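Local coordinates for xylose isomerase domain protein (Alicyclobacillus acidocaldarius subsp. acidocaldarius, PDB 3U0H), which is probably an isomerase of the xylose isomerase-like TIM-barrel family, its own substrate and reaction not being established, at residues E15-D23 and D34-E43; V62-L70 and E82-C93. All blocks are in the same frame, centred on the assembly; numbering follows the deposited sequence.

Overall arrangement
Both contacts lie on one side of an eight-stranded parallel TIM barrel and follow each other in series along the chain, interaction 1 closing before interaction 2 opens. Residues 15-23 and 34-43 join helix 18-27 to helix 37-47, the helices that follow barrel strands 5-8 and 32-33; residues 62-70 and 82-93 lay helices 76-84 and 86-95 against the third strand, 62-67, and the loop after it. Their centres are about 15 Å apart. Helix 37-47 is the common element: W39 faces helix 18-27, while F37 packs on L66, R89 and C93. Helix packing thus runs without a break from helix 18-27 across helix 37-47 to helix 86-95 on this part of the barrel wall.

Interaction 1: residues E15-D23 and D34-E43; sequences ETSLVLYLD and DVPFHWLEAE. With EDO (1,2-ethanediol), chain F.
The W39 indole meets backbone more than side chain at its outer end: the carbonyl oxygen E15 O lies at its edge, 3.4 Å from CH2, while T16 O sits over one face, offset toward the rim. P36 CD covers part of the opposite face. In this TIM barrel the contact joins helix 18-27 to helix 37-47, their short segments crossing at -122° with axes 11.5 Å apart. L18 bridges the two, its branches parting. Its CG stands anti to the backbone N (chi1 -177°), which carries CD1 to W39 CE3 at 3.8 Å and on to V35 CG1, while CD2 rests against CB and OE1 of E43, a carboxylate whose other oxygen is bonded to H47. The ring edge of Y21 slides along V35 CG2, its CD2 lies 3.8 Å from W39 CZ3 with the two rings oblique, and its hydroxyl donates to the backbone of D34. A phenylalanine here would probably keep the ring packing but leave D34 O without this donor at a buried position. D34 CB points away from residues 15-23; its carboxylate has OD2 hydrogen-bonded to Y203 OH, while OD1 accepts from O1 of a 1,2-ethanediol, probably from the crystallisation liquor, at 2.7 Å. Y21 OH approaches D34 O in the carbonyl plane, at 2.7 Å and a C=O...O angle of 157°.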
loop_
_atom_site.group_PDB
_atom_site.type_symbol
_atom_site.label_atom_id
_atom_site.label_comp_id
_atom_site.label_asym_id
_atom_site.label_seq_id
_atom_site.Cartn_x
_atom_site.Cartn_y
_atom_site.Cartn_z
ATOM N N GLU A 15 -18.713 -3.804 40.054
ATOM C CA GLU A 15 -19.300 -5.036 39.559
ATOM C C GLU A 15 -18.367 -5.751 38.630
ATOM O O GLU A 15 -17.852 -5.190 37.678
ATOM C CB GLU A 15 -20.688 -4.821 38.915
ATOM C CG GLU A 15 -21.579 -6.079 38.818
ATOM C CD GLU A 15 -21.409 -7.062 40.000
ATOM O OE1 GLU A 15 -22.199 -6.945 40.967
ATOM O OE2 GLU A 15 -20.484 -7.937 39.995
ATOM N N THR A 16 -18.169 -7.024 38.940
ATOM C CA THR A 16 -17.183 -7.845 38.271
ATOM C C THR A 16 -17.860 -8.970 37.457
ATOM O O THR A 16 -17.283 -9.407 36.463
ATOM C CB THR A 16 -16.184 -8.364 39.353
ATOM O OG1 THR A 16 -14.969 -8.817 38.756
ATOM C CG2 THR A 16 -16.844 -9.444 40.235
ATOM N N SER A 17 -19.079 -9.404 37.845
ATOM C CA SER A 17 -19.849 -10.415 37.041
ATOM C C SER A 17 -20.310 -9.875 35.723
ATOM O O SER A 17 -20.992 -8.854 35.651
ATOM C CB SER A 17 -21.110 -10.933 37.776
ATOM O OG SER A 17 -21.939 -11.724 36.910
ATOM N N LEU A 18 -20.003 -10.583 34.660
ATOM C CA LEU A 18 -20.472 -10.155 33.358
ATOM C C LEU A 18 -21.984 -10.092 33.315
ATOM O O LEU A 18 -22.558 -9.113 32.875
ATOM C CB LEU A 18 -19.977 -11.110 32.298
ATOM C CG LEU A 18 -20.369 -10.694 30.886
ATOM C CD1 LEU A 18 -19.897 -9.285 30.506
ATOM C CD2 LEU A 18 -19.803 -11.732 29.932
ATOM N N VAL A 19 -22.639 -11.161 33.728
ATOM C CA VAL A 19 -24.107 -11.213 33.678
ATOM C C VAL A 19 -24.741 -10.025 34.399
ATOM O O VAL A 19 -25.633 -9.352 33.901
ATOM C CB VAL A 19 -24.580 -12.519 34.327
ATOM C CG1 VAL A 19 -26.093 -12.527 34.605
ATOM C CG2 VAL A 19 -24.129 -13.699 33.452
ATOM N N LEU A 20 -24.235 -9.749 35.590
ATOM C CA LEU A 20 -24.858 -8.735 36.428
ATOM C C LEU A 20 -24.505 -7.339 35.911
ATOM O O LEU A 20 -25.278 -6.400 36.097
ATOM C CB LEU A 20 -24.432 -8.899 37.898
ATOM C CG LEU A 20 -24.966 -10.117 38.714
ATOM C CD1 LEU A 20 -24.406 -10.148 40.184
ATOM C CD2 LEU A 20 -26.500 -10.163 38.685
ATOM N N TYR A 21 -23.335 -7.207 35.272
ATOM C CA TYR A 21 -22.911 -5.908 34.783
ATOM C C TYR A 21 -23.879 -5.593 33.653
ATOM O O TYR A 21 -24.479 -4.513 33.616
ATOM C CB TYR A 21 -21.427 -5.896 34.374
ATOM C CG TYR A 21 -20.944 -4.630 33.651
ATOM C CD1 TYR A 21 -21.021 -3.382 34.249
ATOM C CD2 TYR A 21 -20.431 -4.690 32.353
ATOM C CE1 TYR A 21 -20.600 -2.231 33.588
ATOM C CE2 TYR A 21 -20.000 -3.566 31.687
ATOM C CZ TYR A 21 -20.095 -2.340 32.303
ATOM O OH TYR A 21 -19.679 -1.222 31.641
ATOM N N LEU A 22 -24.108 -6.563 32.776
ATOM C CA LEU A 22 -25.014 -6.306 31.655
ATOM C C LEU A 22 -26.431 -6.009 32.162
ATOM O O LEU A 22 -27.130 -5.201 31.564
ATOM C CB LEU A 22 -25.014 -7.464 30.664
ATOM C CG LEU A 22 -23.644 -7.749 30.005
ATOM C CD1 LEU A 22 -23.640 -9.026 29.177
ATOM C CD2 LEU A 22 -23.194 -6.571 29.182
ATOM N N ASP A 23 -26.824 -6.668 33.255
ATOM C CA ASP A 23 -28.140 -6.454 33.877
ATOM C C ASP A 23 -28.263 -5.033 34.410
ATOM O O ASP A 23 -29.279 -4.378 34.236
ATOM C CB ASP A 23 -28.378 -7.429 35.058
ATOM C CG ASP A 23 -28.770 -8.854 34.613
ATOM O OD1 ASP A 23 -29.112 -9.088 33.444
ATOM O OD2 ASP A 23 -28.790 -9.766 35.470
ATOM N N ASP A 34 -19.567 -0.412 27.402
ATOM C CA ASP A 34 -18.157 -0.687 27.316
ATOM C C ASP A 34 -17.897 -1.914 28.226
ATOM O O ASP A 34 -18.254 -1.943 29.425
ATOM C CB ASP A 34 -17.365 0.540 27.777
ATOM C CG ASP A 34 -15.870 0.422 27.466
ATOM O OD1 ASP A 34 -15.320 -0.668 27.634
ATOM O OD2 ASP A 34 -15.244 1.400 27.046
ATOM N N VAL A 35 -17.369 -2.951 27.616
ATOM C CA VAL A 35 -17.003 -4.182 28.296
ATOM C C VAL A 35 -15.612 -4.537 27.804
ATOM O O VAL A 35 -15.410 -4.645 26.617
ATOM C CB VAL A 35 -17.954 -5.321 27.952
ATOM C CG1 VAL A 35 -17.519 -6.615 28.667
ATOM C CG2 VAL A 35 -19.395 -4.945 28.334
ATOM N N PRO A 36 -14.637 -4.706 28.725
ATOM C CA PRO A 36 -13.337 -5.207 28.304
ATOM C C PRO A 36 -13.406 -6.623 27.646
ATOM O O PRO A 36 -14.242 -7.487 28.013
ATOM C CB PRO A 36 -12.513 -5.215 29.613
ATOM C CG PRO A 36 -13.255 -4.407 30.620
ATOM C CD PRO A 36 -14.669 -4.258 30.136
ATOM N N PHE A 37 -12.535 -6.869 26.676
ATOM C CA PHE A 37 -12.624 -8.086 25.861
ATOM C C PHE A 37 -12.422 -9.403 26.673
ATOM O O PHE A 37 -13.073 -10.439 26.375
ATOM C CB PHE A 37 -11.616 -8.040 24.674
ATOM C CG PHE A 37 -11.646 -9.310 23.818
ATOM C CD1 PHE A 37 -12.718 -9.558 22.980
ATOM C CD2 PHE A 37 -10.674 -10.282 23.952
ATOM C CE1 PHE A 37 -12.791 -10.703 22.252
ATOM C CE2 PHE A 37 -10.736 -11.454 23.209
ATOM C CZ PHE A 37 -11.791 -11.658 22.349
ATOM N N HIS A 38 -11.501 -9.382 27.646
ATOM C CA HIS A 38 -11.303 -10.529 28.563
ATOM C C HIS A 38 -12.593 -10.938 29.184
ATOM O O HIS A 38 -12.806 -12.145 29.410
ATOM C CB HIS A 38 -10.282 -10.232 29.671
ATOM C CG HIS A 38 -8.847 -10.478 29.272
ATOM N ND1 HIS A 38 -8.490 -11.192 28.144
ATOM C CD2 HIS A 38 -7.643 -10.122 29.906
ATOM C CE1 HIS A 38 -7.129 -11.273 28.077
ATOM N NE2 HIS A 38 -6.614 -10.624 29.164
ATOM N N TRP A 39 -13.505 -10.001 29.433
ATOM C CA TRP A 39 -14.759 -10.431 30.024
ATOM C C TRP A 39 -15.533 -11.228 29.031
ATOM O O TRP A 39 -16.044 -12.312 29.327
ATOM C CB TRP A 39 -15.609 -9.276 30.414
ATOM C CG TRP A 39 -15.117 -8.361 31.486
ATOM C CD1 TRP A 39 -13.790 -7.866 31.728
ATOM C CD2 TRP A 39 -15.979 -7.717 32.491
ATOM N NE1 TRP A 39 -13.788 -6.983 32.785
ATOM C CE2 TRP A 39 -15.100 -6.851 33.298
ATOM C CE3 TRP A 39 -17.324 -7.775 32.783
ATOM C CZ2 TRP A 39 -15.604 -6.087 34.334
ATOM C CZ3 TRP A 39 -17.820 -7.018 33.847
ATOM C CH2 TRP A 39 -16.984 -6.192 34.595
ATOM N N LEU A 40 -15.608 -10.704 27.815
ATOM C CA LEU A 40 -16.356 -11.370 26.768
ATOM C C LEU A 40 -15.714 -12.720 26.373
ATOM O O LEU A 40 -16.413 -13.687 26.098
ATOM C CB LEU A 40 -16.459 -10.448 25.551
ATOM C CG LEU A 40 -17.081 -9.058 25.726
ATOM C CD1 LEU A 40 -16.899 -8.248 24.461
ATOM C CD2 LEU A 40 -18.546 -9.177 26.135
ATOM N N GLU A 41 -14.384 -12.751 26.310
ATOM C CA GLU A 41 -13.604 -13.958 26.021
ATOM C C GLU A 41 -13.810 -15.084 27.039
ATOM O O GLU A 41 -13.887 -16.251 26.655
ATOM C CB GLU A 41 -12.132 -13.613 26.031
ATOM C CG GLU A 41 -11.257 -14.685 25.431
ATOM C CD GLU A 41 -9.814 -14.237 25.339
ATOM O OE1 GLU A 41 -9.187 -13.882 26.384
ATOM O OE2 GLU A 41 -9.292 -14.251 24.206
ATOM N N ALA A 42 -13.861 -14.726 28.332
ATOM C CA ALA A 42 -14.132 -15.672 29.443
ATOM C C ALA A 42 -15.470 -16.345 29.225
ATOM O O ALA A 42 -15.572 -17.555 29.300
ATOM C CB ALA A 42 -14.131 -14.949 30.791
ATOM N N GLU A 43 -16.487 -15.560 28.881
ATOM C CA GLU A 43 -17.795 -16.124 28.489
ATOM C C GLU A 43 -17.754 -16.937 27.178
ATOM O O GLU A 43 -18.244 -18.069 27.133
ATOM C CB GLU A 43 -18.836 -15.035 28.343
ATOM C CG GLU A 43 -20.245 -15.576 28.295
ATOM C CD GLU A 43 -20.800 -15.944 29.675
ATOM O OE1 GLU A 43 -20.350 -15.381 30.713
ATOM O OE2 GLU A 43 -21.705 -16.798 29.698
HETATM C C1 EDO F . -11.974 -1.222 27.803
HETATM O O1 EDO F . -12.954 -1.116 28.883
HETATM C C2 EDO F . -12.609 -1.283 26.400
HETATM O O2 EDO F . -13.241 -0.044 25.977
#

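Interaction 2: residues V62-L70 and E82-C93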
loop_
_atom_site.group_PDB
_atom_site.type_symbol
_atom_site.label_atom_id
_atom_site.label_comp_id
_atom_site.label_asym_id
_atom_site.label_seq_id
_atom_site.Cartn_x
_atom_site.Cartn_y
_atom_site.Cartn_z
ATOM N N VAL A 62 -25.676 -2.663 23.036
ATOM C CA VAL A 62 -24.678 -2.581 21.998
ATOM C C VAL A 62 -23.256 -2.402 22.554
ATOM O O VAL A 62 -22.984 -1.470 23.330
ATOM C CB VAL A 62 -24.955 -1.399 21.055
ATOM C CG1 VAL A 62 -23.775 -1.224 20.086
ATOM C CG2 VAL A 62 -26.266 -1.591 20.263
ATOM N N LEU A 63 -22.347 -3.301 22.161
ATOM C CA LEU A 63 -20.942 -3.227 22.624
ATOM C C LEU A 63 -20.353 -1.992 22.009
ATOM O O LEU A 63 -20.332 -1.870 20.820
ATOM C CB LEU A 63 -20.105 -4.466 22.242
ATOM C CG LEU A 63 -18.602 -4.499 22.615
ATOM C CD1 LEU A 63 -18.478 -4.655 24.136
ATOM C CD2 LEU A 63 -17.785 -5.583 21.904
ATOM N N ALA A 64 -19.845 -1.094 22.836
ATOM C CA ALA A 64 -19.348 0.199 22.390
ATOM C C ALA A 64 -17.981 0.149 21.645
ATOM O O ALA A 64 -17.701 0.995 20.799
ATOM C CB ALA A 64 -19.217 1.110 23.625
ATOM N N ASN A 65 -17.090 -0.760 22.048
ATOM C CA ASN A 65 -15.674 -0.677 21.656
ATOM C C ASN A 65 -14.927 -1.962 21.996
ATOM O O ASN A 65 -15.354 -2.757 22.852
ATOM C CB ASN A 65 -15.049 0.481 22.434
ATOM C CG ASN A 65 -13.579 0.738 22.120
ATOM O OD1 ASN A 65 -13.164 0.909 20.949
ATOM N ND2 ASN A 65 -12.779 0.810 23.192
ATOM N N LEU A 66 -13.797 -2.175 21.313
ATOM C CA LEU A 66 -12.904 -3.201 21.682
ATOM C C LEU A 66 -11.576 -2.611 22.064
ATOM O O LEU A 66 -10.770 -2.221 21.169
ATOM C CB LEU A 66 -12.706 -4.155 20.496
ATOM C CG LEU A 66 -11.569 -5.191 20.561
ATOM C CD1 LEU A 66 -11.728 -6.059 21.843
ATOM C CD2 LEU A 66 -11.473 -6.085 19.290
ATOM N N GLY A 67 -11.266 -2.702 23.363
ATOM C CA GLY A 67 -9.902 -2.472 23.880
ATOM C C GLY A 67 -8.919 -3.438 23.247
ATOM O O GLY A 67 -9.036 -4.647 23.424
ATOM N N LEU A 68 -7.940 -2.934 22.504
ATOM C CA LEU A 68 -7.023 -3.810 21.716
ATOM C C LEU A 68 -6.554 -5.038 22.471
ATOM O O LEU A 68 -5.842 -4.909 23.437
ATOM C CB LEU A 68 -5.786 -3.026 21.336
ATOM C CG LEU A 68 -4.738 -3.690 20.451
ATOM C CD1 LEU A 68 -5.388 -4.202 19.139
ATOM C CD2 LEU A 68 -3.664 -2.606 20.193
ATOM N N PRO A 69 -6.908 -6.248 22.033
ATOM C CA PRO A 69 -6.515 -7.386 22.916
ATOM C C PRO A 69 -5.188 -7.998 22.520
ATOM O O PRO A 69 -5.139 -9.136 22.066
ATOM C CB PRO A 69 -7.649 -8.399 22.692
ATOM C CG PRO A 69 -7.958 -8.170 21.246
ATOM C CD PRO A 69 -7.891 -6.666 21.032
ATOM N N LEU A 70 -4.134 -7.193 22.656
ATOM C CA LEU A 70 -2.752 -7.612 22.626
ATOM C C LEU A 70 -1.913 -6.522 23.284
ATOM O O LEU A 70 -2.368 -5.407 23.564
ATOM C CB LEU A 70 -2.283 -7.850 21.188
ATOM C CG LEU A 70 -2.302 -6.741 20.148
ATOM C CD1 LEU A 70 -1.280 -5.622 20.345
ATOM C CD2 LEU A 70 -2.263 -7.275 18.697
ATOM N N GLU A 82 -0.381 -12.803 18.680
ATOM C CA GLU A 82 -1.596 -12.106 19.116
ATOM C C GLU A 82 -2.213 -11.274 17.979
ATOM O O GLU A 82 -3.466 -11.111 17.910
ATOM C CB GLU A 82 -1.301 -11.256 20.343
ATOM C CG GLU A 82 -0.854 -12.083 21.555
ATOM C CD GLU A 82 -1.934 -13.064 21.960
ATOM O OE1 GLU A 82 -3.111 -12.639 22.026
ATOM O OE2 GLU A 82 -1.620 -14.272 22.159
ATOM N N LEU A 83 -1.375 -10.820 17.039
ATOM C CA LEU A 83 -1.879 -10.080 15.880
ATOM C C LEU A 83 -2.663 -10.997 14.938
ATOM O O LEU A 83 -3.666 -10.605 14.334
ATOM C CB LEU A 83 -0.740 -9.378 15.148
ATOM C CG LEU A 83 -1.135 -8.566 13.922
ATOM C CD1 LEU A 83 -1.881 -7.311 14.351
ATOM C CD2 LEU A 83 0.137 -8.248 13.109
ATOM N N SER A 84 -2.265 -12.245 14.880
ATOM C CA SER A 84 -2.974 -13.210 14.051
ATOM C C SER A 84 -4.305 -13.570 14.566
ATOM O O SER A 84 -5.179 -14.003 13.821
ATOM C CB SER A 84 -2.178 -14.486 13.946
ATOM O OG SER A 84 -1.293 -14.280 12.864
ATOM N N LEU A 85 -4.445 -13.450 15.862
ATOM C CA LEU A 85 -5.664 -13.763 16.517
ATOM C C LEU A 85 -6.590 -12.552 16.537
ATOM O O LEU A 85 -7.754 -12.702 16.912
ATOM C CB LEU A 85 -5.350 -14.250 17.934
ATOM C CG LEU A 85 -4.578 -15.559 18.150
ATOM C CD1 LEU A 85 -4.225 -15.798 19.643
ATOM C CD2 LEU A 85 -5.353 -16.765 17.555
ATOM N N LEU A 86 -6.119 -11.354 16.133
ATOM C CA LEU A 86 -6.946 -10.149 16.309
ATOM C C LEU A 86 -8.212 -10.095 15.440
ATOM O O LEU A 86 -9.284 -9.717 15.907
ATOM C CB LEU A 86 -6.096 -8.894 16.122
ATOM C CG LEU A 86 -6.802 -7.560 15.899
ATOM C CD1 LEU A 86 -7.639 -7.237 17.137
ATOM C CD2 LEU A 86 -5.825 -6.450 15.567
ATOM N N PRO A 87 -8.110 -10.507 14.183
ATOM C CA PRO A 87 -9.308 -10.473 13.320
ATOM C C PRO A 87 -10.572 -11.189 13.831
ATOM O O PRO A 87 -11.684 -10.589 13.849
ATOM C CB PRO A 87 -8.794 -11.091 12.048
ATOM C CG PRO A 87 -7.371 -10.635 11.986
ATOM C CD PRO A 87 -6.892 -10.786 13.415
ATOM N N ASP A 88 -10.441 -12.446 14.256
ATOM C CA ASP A 88 -11.595 -13.164 14.837
ATOM C C ASP A 88 -12.121 -12.526 16.113
ATOM O O ASP A 88 -13.326 -12.445 16.302
ATOM C CB ASP A 88 -11.302 -14.662 15.038
ATOM C CG ASP A 88 -11.206 -15.447 13.680
ATOM O OD1 ASP A 88 -11.651 -14.910 12.614
ATOM O OD2 ASP A 88 -10.697 -16.608 13.678
ATOM N N ARG A 89 -11.234 -12.036 16.964
ATOM C CA ARG A 89 -11.651 -11.267 18.147
ATOM C C ARG A 89 -12.327 -9.965 17.707
ATOM O O ARG A 89 -13.387 -9.597 18.237
ATOM C CB ARG A 89 -10.484 -10.955 19.093
ATOM C CG ARG A 89 -9.828 -12.193 19.637
ATOM C CD ARG A 89 -8.584 -11.906 20.494
ATOM N NE ARG A 89 -8.061 -13.160 20.977
ATOM C CZ ARG A 89 -6.812 -13.407 21.360
ATOM N NH1 ARG A 89 -6.521 -14.615 21.790
ATOM N NH2 ARG A 89 -5.861 -12.482 21.329
ATOM N N ALA A 90 -11.765 -9.292 16.720
ATOM C CA ALA A 90 -12.483 -8.111 16.230
ATOM C C ALA A 90 -13.839 -8.455 15.579
ATOM O O ALA A 90 -14.789 -7.670 15.718
ATOM C CB ALA A 90 -11.640 -7.269 15.319
ATOM N N ARG A 91 -13.965 -9.588 14.870
ATOM C CA ARG A 91 -15.239 -9.867 14.204
ATOM C C ARG A 91 -16.321 -10.159 15.266
ATOM O O ARG A 91 -17.454 -9.756 15.121
ATOM C CB ARG A 91 -15.144 -11.066 13.283
ATOM C CG ARG A 91 -14.284 -10.947 12.028
ATOM C CD ARG A 91 -14.128 -12.292 11.288
ATOM N NE ARG A 91 -13.356 -12.082 10.076
ATOM C CZ ARG A 91 -12.079 -12.396 9.895
ATOM N NH1 ARG A 91 -11.367 -13.059 10.802
ATOM N NH2 ARG A 91 -11.497 -12.090 8.762
ATOM N N LEU A 92 -15.963 -10.861 16.332
ATOM C CA LEU A 92 -16.901 -11.188 17.380
ATOM C C LEU A 92 -17.374 -9.838 17.939
ATOM O O LEU A 92 -18.543 -9.615 18.083
ATOM C CB LEU A 92 -16.277 -12.085 18.441
ATOM C CG LEU A 92 -17.114 -12.210 19.748
ATOM C CD1 LEU A 92 -18.523 -12.808 19.495
ATOM C CD2 LEU A 92 -16.374 -12.993 20.853
ATOM N N CYS A 93 -16.474 -8.894 18.154
ATOM C CA CYS A 93 -16.922 -7.647 18.758
ATOM C C CYS A 93 -17.746 -6.831 17.797
ATOM O O CYS A 93 -18.701 -6.167 18.236
ATOM C CB CYS A 93 -15.753 -6.822 19.305
ATOM S SG CYS A 93 -14.970 -7.600 20.743
HETATM O O HOH W 1 -5.378 -10.337 19.420
#
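C93 SG stands anti to its own carbonyl carbon (chi1 -69°), and L66 CG lies opposite the backbone N (chi1 168°); these turns bring L66 CD1 to within 3.8 Å of C93 SG. The pair packs helix 86-95 onto the outside of the third TIM-barrel strand, 62-67, as part of a beta-alpha unit. L63 comes in from the same strand, CD2 touching C93 CB at 3.5 Å, and L66 spreads its second branch, CD2, over CA and CB of A90. F37 of helix 37-47 also packs on L66 and C93, so L63, L66 and F37 all meet the cysteine. Beyond the strand, P69 forms the centre of an inverse gamma turn. Its ring lies over the helix, with CD against L86 CD1 and CG 3.9 Å from R89 CD, the proline and arginine side chains running past each other in opposite directions. L70 then packs its CB on E82 CB at 3.6 Å and lays CD2 over the backbone of L83. The R89 guanidinium returns to E82: NH2 meets OE1 at 2.8 Å in a salt bridge, with the carboxylate oxygen in the guanidinium plane, while L85 CB covers one face of the group. Helix 76-84 is thereby tied to helix 86-95 beside the loop. A water completes the junction, accepting from R89 NH2 and donating both to P69 O at 2.9 Å and to E82 O at 2.6 Å.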